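Local coordinates for D-ribose pyranase (Bacillus subtilis, PDB 1OGD), which probably catalyses the interconversion of the beta-pyranose and beta-furanose forms of D-ribose, as a decamer built from two pentamers, at residues A[23-29]-A[108-114]; A[97-101]-A[120-124]. All coordinates share one frame; numbering follows the deposited sequence.

Contact 1. Residues A[23-29]-A[108-114]. With RIP (beta-D-ribopyranose), chain G.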
loop_
_atom_site.group_PDB
_atom_site.type_symbol
_atom_site.label_atom_id
_atom_site.label_comp_id
_atom_site.label_asym_id
_atom_site.label_seq_id
_atom_site.Cartn_x
_atom_site.Cartn_y
_atom_site.Cartn_z
ATOM N N LYS A 23 18.060 4.669 -18.862
ATOM C CA LYS A 23 18.499 3.389 -19.402
ATOM C C LYS A 23 17.537 2.235 -19.172
ATOM O O LYS A 23 16.847 2.173 -18.150
ATOM C CB LYS A 23 19.849 3.016 -18.785
ATOM C CG LYS A 23 20.915 4.094 -18.906
ATOM C CD LYS A 23 22.110 3.776 -18.027
ATOM C CE LYS A 23 23.181 4.857 -18.113
ATOM N NZ LYS A 23 22.667 6.219 -17.765
ATOM N N ILE A 24 17.481 1.331 -20.144
ATOM C CA ILE A 24 16.670 0.131 -20.021
ATOM C C ILE A 24 17.621 -0.998 -20.397
ATOM O O ILE A 24 18.606 -0.775 -21.103
ATOM C CB ILE A 24 15.434 0.109 -20.958
ATOM C CG1 ILE A 24 15.862 0.104 -22.420
ATOM C CG2 ILE A 24 14.525 1.293 -20.656
ATOM C CD1 ILE A 24 14.695 -0.099 -23.364
ATOM N N VAL A 25 17.336 -2.202 -19.921
ATOM C CA VAL A 25 18.198 -3.338 -20.197
ATOM C C VAL A 25 17.452 -4.440 -20.933
ATOM O O VAL A 25 16.294 -4.720 -20.629
ATOM C CB VAL A 25 18.764 -3.926 -18.871
ATOM C CG1 VAL A 25 19.708 -5.094 -19.164
ATOM C CG2 VAL A 25 19.486 -2.841 -18.085
ATOM N N ILE A 26 18.106 -5.039 -21.924
ATOM C CA ILE A 26 17.529 -6.162 -22.653
ATOM C C ILE A 26 18.425 -7.289 -22.177
ATOM O O ILE A 26 19.646 -7.208 -22.304
ATOM C CB ILE A 26 17.654 -6.008 -24.178
ATOM C CG1 ILE A 26 16.857 -4.785 -24.641
ATOM C CG2 ILE A 26 17.100 -7.252 -24.862
ATOM C CD1 ILE A 26 17.080 -4.420 -26.101
ATOM N N ALA A 27 17.835 -8.338 -21.623
ATOM C CA ALA A 27 18.646 -9.413 -21.072
ATOM C C ALA A 27 18.334 -10.802 -21.570
ATOM O O ALA A 27 17.246 -11.060 -22.081
ATOM C CB ALA A 27 18.523 -9.391 -19.547
ATOM N N ASP A 28 19.307 -11.699 -21.420
ATOM C CA ASP A 28 19.096 -13.089 -21.784
ATOM C C ASP A 28 18.393 -13.704 -20.574
ATOM O O ASP A 28 18.178 -13.017 -19.569
ATOM C CB ASP A 28 20.425 -13.799 -22.108
ATOM C CG ASP A 28 21.440 -13.751 -20.966
ATOM O OD1 ASP A 28 22.629 -13.509 -21.270
ATOM O OD2 ASP A 28 21.074 -13.973 -19.788
ATOM N N ALA A 29 18.027 -14.977 -20.666
ATOM C CA ALA A 29 17.307 -15.642 -19.588
ATOM C C ALA A 29 18.057 -15.830 -18.266
ATOM O O ALA A 29 17.451 -16.210 -17.256
ATOM C CB ALA A 29 16.789 -16.988 -20.079
ATOM N N ALA A 108 19.055 1.090 -14.198
ATOM C CA ALA A 108 18.081 0.920 -15.270
ATOM C C ALA A 108 16.650 1.137 -14.793
ATOM O O ALA A 108 16.317 0.841 -13.645
ATOM C CB ALA A 108 18.214 -0.470 -15.866
ATOM N N LYS A 109 15.804 1.646 -15.685
ATOM C CA LYS A 109 14.407 1.881 -15.360
ATOM C C LYS A 109 13.676 0.549 -15.430
ATOM O O LYS A 109 12.606 0.382 -14.856
ATOM C CB LYS A 109 13.779 2.865 -16.357
ATOM C CG LYS A 109 14.408 4.245 -16.353
ATOM C CD LYS A 109 14.224 4.924 -15.005
ATOM C CE LYS A 109 14.971 6.245 -14.936
ATOM N NZ LYS A 109 14.813 6.891 -13.599
ATOM N N ALA A 110 14.266 -0.407 -16.132
ATOM C CA ALA A 110 13.650 -1.716 -16.274
ATOM C C ALA A 110 14.589 -2.689 -16.961
ATOM O O ALA A 110 15.531 -2.290 -17.658
ATOM C CB ALA A 110 12.357 -1.601 -17.086
ATOM N N VAL A 111 14.323 -3.971 -16.748
ATOM C CA VAL A 111 15.093 -5.030 -17.370
ATOM C C VAL A 111 14.074 -5.839 -18.145
ATOM O O VAL A 111 13.052 -6.253 -17.599
ATOM C CB VAL A 111 15.787 -5.940 -16.327
ATOM C CG1 VAL A 111 16.469 -7.115 -17.030
ATOM C CG2 VAL A 111 16.815 -5.138 -15.542
ATOM N N ILE A 112 14.337 -6.032 -19.435
ATOM C CA ILE A 112 13.443 -6.803 -20.279
ATOM C C ILE A 112 14.088 -8.168 -20.484
ATOM O O ILE A 112 15.153 -8.287 -21.090
ATOM C CB ILE A 112 13.225 -6.092 -21.625
ATOM C CG1 ILE A 112 12.753 -4.658 -21.362
ATOM C CG2 ILE A 112 12.195 -6.832 -22.439
ATOM C CD1 ILE A 112 12.834 -3.740 -22.556
ATOM N N ARG A 113 13.442 -9.198 -19.954
ATOM C CA ARG A 113 13.963 -10.548 -20.052
ATOM C C ARG A 113 13.453 -11.248 -21.306
ATOM O O ARG A 113 12.248 -11.367 -21.509
ATOM C CB ARG A 113 13.564 -11.351 -18.807
ATOM C CG ARG A 113 14.162 -12.746 -18.741
ATOM C CD ARG A 113 13.806 -13.422 -17.420
ATOM N NE ARG A 113 14.456 -14.719 -17.267
ATOM C CZ ARG A 113 13.811 -15.877 -17.169
ATOM N NH1 ARG A 113 12.485 -15.920 -17.210
ATOM N NH2 ARG A 113 14.494 -17.003 -17.026
ATOM N N THR A 114 14.380 -11.705 -22.144
ATOM C CA THR A 114 14.020 -12.410 -23.369
ATOM C C THR A 114 14.240 -13.904 -23.129
ATOM O O THR A 114 14.671 -14.308 -22.046
ATOM C CB THR A 114 14.901 -11.969 -24.548
ATOM O OG1 THR A 114 16.249 -12.391 -24.316
ATOM C CG2 THR A 114 14.877 -10.453 -24.696
HETATM C C1 RIP G . 24.356 -14.158 -16.435
HETATM C C2 RIP G . 23.941 -13.901 -17.861
HETATM C C3 RIP G . 25.174 -13.864 -18.751
HETATM C C4 RIP G . 26.058 -15.099 -18.635
HETATM C C5 RIP G . 26.418 -15.271 -17.163
HETATM O O1 RIP G . 25.032 -13.046 -15.885
HETATM O O2 RIP G . 23.062 -14.937 -18.246
HETATM O O3 RIP G . 24.804 -13.650 -20.088
HETATM O O4 RIP G . 25.375 -16.261 -19.066
HETATM O O5 RIP G . 25.255 -15.292 -16.307
HETATM O O HOH W 1 17.032 -12.850 -16.818
#

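Contact 2. Residues A[97-101]-A[120-124]. With RIP (beta-D-ribopyranose), chain G.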
loop_
_atom_site.group_PDB
_atom_site.type_symbol
_atom_site.label_atom_id
_atom_site.label_comp_id
_atom_site.label_asym_id
_atom_site.label_seq_id
_atom_site.Cartn_x
_atom_site.Cartn_y
_atom_site.Cartn_z
ATOM N N SER A 97 33.453 -4.829 -18.675
ATOM C CA SER A 97 33.527 -6.195 -18.188
ATOM C C SER A 97 32.110 -6.525 -17.734
ATOM O O SER A 97 31.335 -5.623 -17.417
ATOM C CB SER A 97 34.496 -6.293 -17.006
ATOM O OG SER A 97 34.048 -5.510 -15.913
ATOM N N HIS A 98 31.769 -7.806 -17.711
ATOM C CA HIS A 98 30.436 -8.217 -17.293
ATOM C C HIS A 98 30.114 -7.729 -15.882
ATOM O O HIS A 98 28.966 -7.407 -15.578
ATOM C CB HIS A 98 30.307 -9.737 -17.348
ATOM C CG HIS A 98 28.921 -10.230 -17.075
ATOM N ND1 HIS A 98 27.861 -9.971 -17.919
ATOM C CD2 HIS A 98 28.418 -10.953 -16.049
ATOM C CE1 HIS A 98 26.764 -10.516 -17.422
ATOM N NE2 HIS A 98 27.075 -11.118 -16.288
ATOM N N GLU A 99 31.127 -7.671 -15.024
ATOM C CA GLU A 99 30.929 -7.222 -13.650
ATOM C C GLU A 99 30.509 -5.761 -13.582
ATOM O O GLU A 99 29.582 -5.411 -12.852
ATOM C CB GLU A 99 32.200 -7.437 -12.825
ATOM C CG GLU A 99 32.539 -8.898 -12.593
ATOM C CD GLU A 99 31.383 -9.666 -11.973
ATOM O OE1 GLU A 99 30.914 -9.266 -10.884
ATOM O OE2 GLU A 99 30.943 -10.671 -12.575
ATOM N N GLU A 100 31.196 -4.906 -14.334
ATOM C CA GLU A 100 30.856 -3.488 -14.350
ATOM C C GLU A 100 29.465 -3.337 -14.956
ATOM O O GLU A 100 28.666 -2.517 -14.507
ATOM C CB GLU A 100 31.854 -2.699 -15.195
ATOM C CG GLU A 100 33.294 -2.797 -14.741
ATOM C CD GLU A 100 34.221 -1.983 -15.628
ATOM O OE1 GLU A 100 34.118 -0.736 -15.603
ATOM O OE2 GLU A 100 35.039 -2.588 -16.358
ATOM N N PHE A 101 29.192 -4.138 -15.982
ATOM C CA PHE A 101 27.904 -4.121 -16.664
ATOM C C PHE A 101 26.771 -4.311 -15.658
ATOM O O PHE A 101 25.826 -3.518 -15.617
ATOM C CB PHE A 101 27.852 -5.241 -17.707
ATOM C CG PHE A 101 26.580 -5.270 -18.510
ATOM C CD1 PHE A 101 26.408 -4.420 -19.597
ATOM C CD2 PHE A 101 25.552 -6.144 -18.175
ATOM C CE1 PHE A 101 25.231 -4.442 -20.339
ATOM C CE2 PHE A 101 24.374 -6.173 -18.910
ATOM C CZ PHE A 101 24.213 -5.320 -19.995
ATOM N N TYR A 120 26.131 -13.962 -22.449
ATOM C CA TYR A 120 26.259 -12.510 -22.501
ATOM C C TYR A 120 25.428 -11.765 -23.542
ATOM O O TYR A 120 25.857 -10.740 -24.078
ATOM C CB TYR A 120 27.734 -12.137 -22.646
ATOM C CG TYR A 120 28.618 -12.850 -21.646
ATOM C CD1 TYR A 120 29.153 -14.107 -21.932
ATOM C CD2 TYR A 120 28.877 -12.290 -20.393
ATOM C CE1 TYR A 120 29.924 -14.790 -20.991
ATOM C CE2 TYR A 120 29.643 -12.963 -19.447
ATOM C CZ TYR A 120 30.163 -14.212 -19.752
ATOM O OH TYR A 120 30.918 -14.882 -18.816
ATOM N N ALA A 121 24.237 -12.277 -23.825
ATOM C CA ALA A 121 23.354 -11.621 -24.772
ATOM C C ALA A 121 22.542 -10.591 -23.984
ATOM O O ALA A 121 21.342 -10.764 -23.787
ATOM C CB ALA A 121 22.426 -12.635 -25.424
ATOM N N ASN A 122 23.219 -9.541 -23.518
ATOM C CA ASN A 122 22.583 -8.467 -22.756
ATOM C C ASN A 122 23.125 -7.119 -23.208
ATOM O O ASN A 122 24.283 -7.006 -23.603
ATOM C CB ASN A 122 22.876 -8.572 -21.249
ATOM C CG ASN A 122 22.695 -9.970 -20.696
ATOM O OD1 ASN A 122 23.672 -10.687 -20.475
ATOM N ND2 ASN A 122 21.449 -10.366 -20.465
ATOM N N CYS A 123 22.296 -6.088 -23.142
ATOM C CA CYS A 123 22.761 -4.754 -23.490
ATOM C C CYS A 123 21.894 -3.688 -22.844
ATOM O O CYS A 123 20.720 -3.913 -22.553
ATOM C CB CYS A 123 22.789 -4.549 -25.008
ATOM S SG CYS A 123 21.182 -4.354 -25.771
ATOM N N ILE A 124 22.499 -2.533 -22.612
ATOM C CA ILE A 124 21.810 -1.399 -22.027
ATOM C C ILE A 124 21.638 -0.350 -23.118
ATOM O O ILE A 124 22.603 0.006 -23.804
ATOM C CB ILE A 124 22.633 -0.775 -20.877
ATOM C CG1 ILE A 124 22.616 -1.707 -19.663
ATOM C CG2 ILE A 124 22.082 0.601 -20.520
ATOM C CD1 ILE A 124 23.529 -1.251 -18.533
HETATM C C1 RIP G . 24.356 -14.158 -16.435
HETATM C C2 RIP G . 23.941 -13.901 -17.861
HETATM C C3 RIP G . 25.174 -13.864 -18.751
HETATM C C4 RIP G . 26.058 -15.099 -18.635
HETATM C C5 RIP G . 26.418 -15.271 -17.163
HETATM O O1 RIP G . 25.032 -13.046 -15.885
HETATM O O2 RIP G . 23.062 -14.937 -18.246
HETATM O O3 RIP G . 24.804 -13.650 -20.088
HETATM O O4 RIP G . 25.375 -16.261 -19.066
HETATM O O5 RIP G . 25.255 -15.292 -16.307
#

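Contact 1. Residues A[23-29]-A[108-114]
The guanidinium of Arg113 meets the backbone carbonyl of Ala29 at its edge, nearly in its own plane, and a water sits at that edge too. NH2 gives the main bond, 3.1 Å to Ala29 O, landing on a lone pair in the carbonyl plane; NE adds a weak one to the same oxygen, and the water lies between NE, from which it weakly accepts, and Asp28 O. The side chain gets there by leaving anti to the backbone N (chi1 -175°) and staying extended from CG to NE, which carries it alongside the backbone of Asp28 and as far as Ala29. NH1 forms a salt bridge with Asp41 and bonds Leu7 O of a second subunit. With a leucine in its place, Ala29 O would probably lose its donor from 108-114 and Asp41 its cationic mate. Thr114 grips Ala27 O twice: its N at 2.9 Å and its OG1 at 2.8 Å reach that oxygen from opposite faces of the carbonyl plane. Further back, strands 23-27 and 110-113 run parallel, their axes 20° apart, through bonds such as Ile112 N to Val25 O (2.6 Å) and Ala27 N to Ile112 O (2.7 Å). Val25, Ala27 and Val111 share one face of the sheet, where Val25 CG2 presses tightly on Ala108 CB at 3.5 Å. Ile24, Ile26 and Ile112 line the other, under helices 9-17 and 51-61. The CB of Asp28, next along the chain from Ala27, points away from 108-114, and its carboxylate binds the sugar: OD2 accepts from ribose O2 at 2.7 Å, and OD1 from ribose O3 through a very short bond. This is a parallel strand pair inside a mixed sheet, with a ribose-binding aspartate at the C-terminal end of a central strand, where the pocket lies.

Contact 2. Residues A[97-101]-A[120-124]
His98 and Tyr120 meet because His98 swings its ring out with CG anti to the backbone N (chi1 -174°), while Tyr120 folds CG anti to its carbonyl carbon (chi1 -49°), presenting a ring edge. The result is a T-shaped (edge-to-face) stack in the wall of the ribose pocket, the planes 89° apart and the centroids separated by 5.0 Å. CE2 of Tyr120 stands over one face of the imidazole, offset toward its rim, and Tyr120 CD2 comes within 3.5 Å of His98 ND1. Both rings serve the sugar in different ways. The far nitrogen, His98 NE2, shares a hydrogen bond of 2.8 Å with ribose O1, which either partner could donate, whereas Tyr120 lays a face against the pyranose, with C4 above its centre. His98 is the first residue of helix 98-104, and its backbone N is bonded to Glu72. Ser97 before it is the N-cap, its OG accepting weakly from Glu100 N. One turn on, Phe101 packs on the other residues of 120-124 rather than on Tyr120. Its ring end rests on the start of strand 123-127, CE2 being 3.7 Å from Asn122 CB and CE1 3.8 Å from Ile124 CG1. Ile124 also packs on Val25, joining the helix to the sheet interior. An inverse gamma turn is centred on Ala121. Just before it, Tyr120 N gives ribose O3 a weak, bent hydrogen bond of 2.7 Å.

Both contacts are largely buried, but contact 1 lies nearer the middle of the chain, contact 2 toward one side. They hold neighbouring strands of one mixed sheet: 23-27 pairs with 110-113 in parallel on one side and with antiparallel 123-127 on the other, where Ile26 N probably bonds Cys123 O. Contact 1 is chiefly backbone bonding backed by aliphatic packing; contact 2 joins a helix to a strand's approach through rings and hydrocarbon. They converge on one ribose, Asp28 arriving from the first, His98 and Tyr120 from the second. His20 of a neighbouring subunit, inferred to be the proton donor, also bonds this sugar.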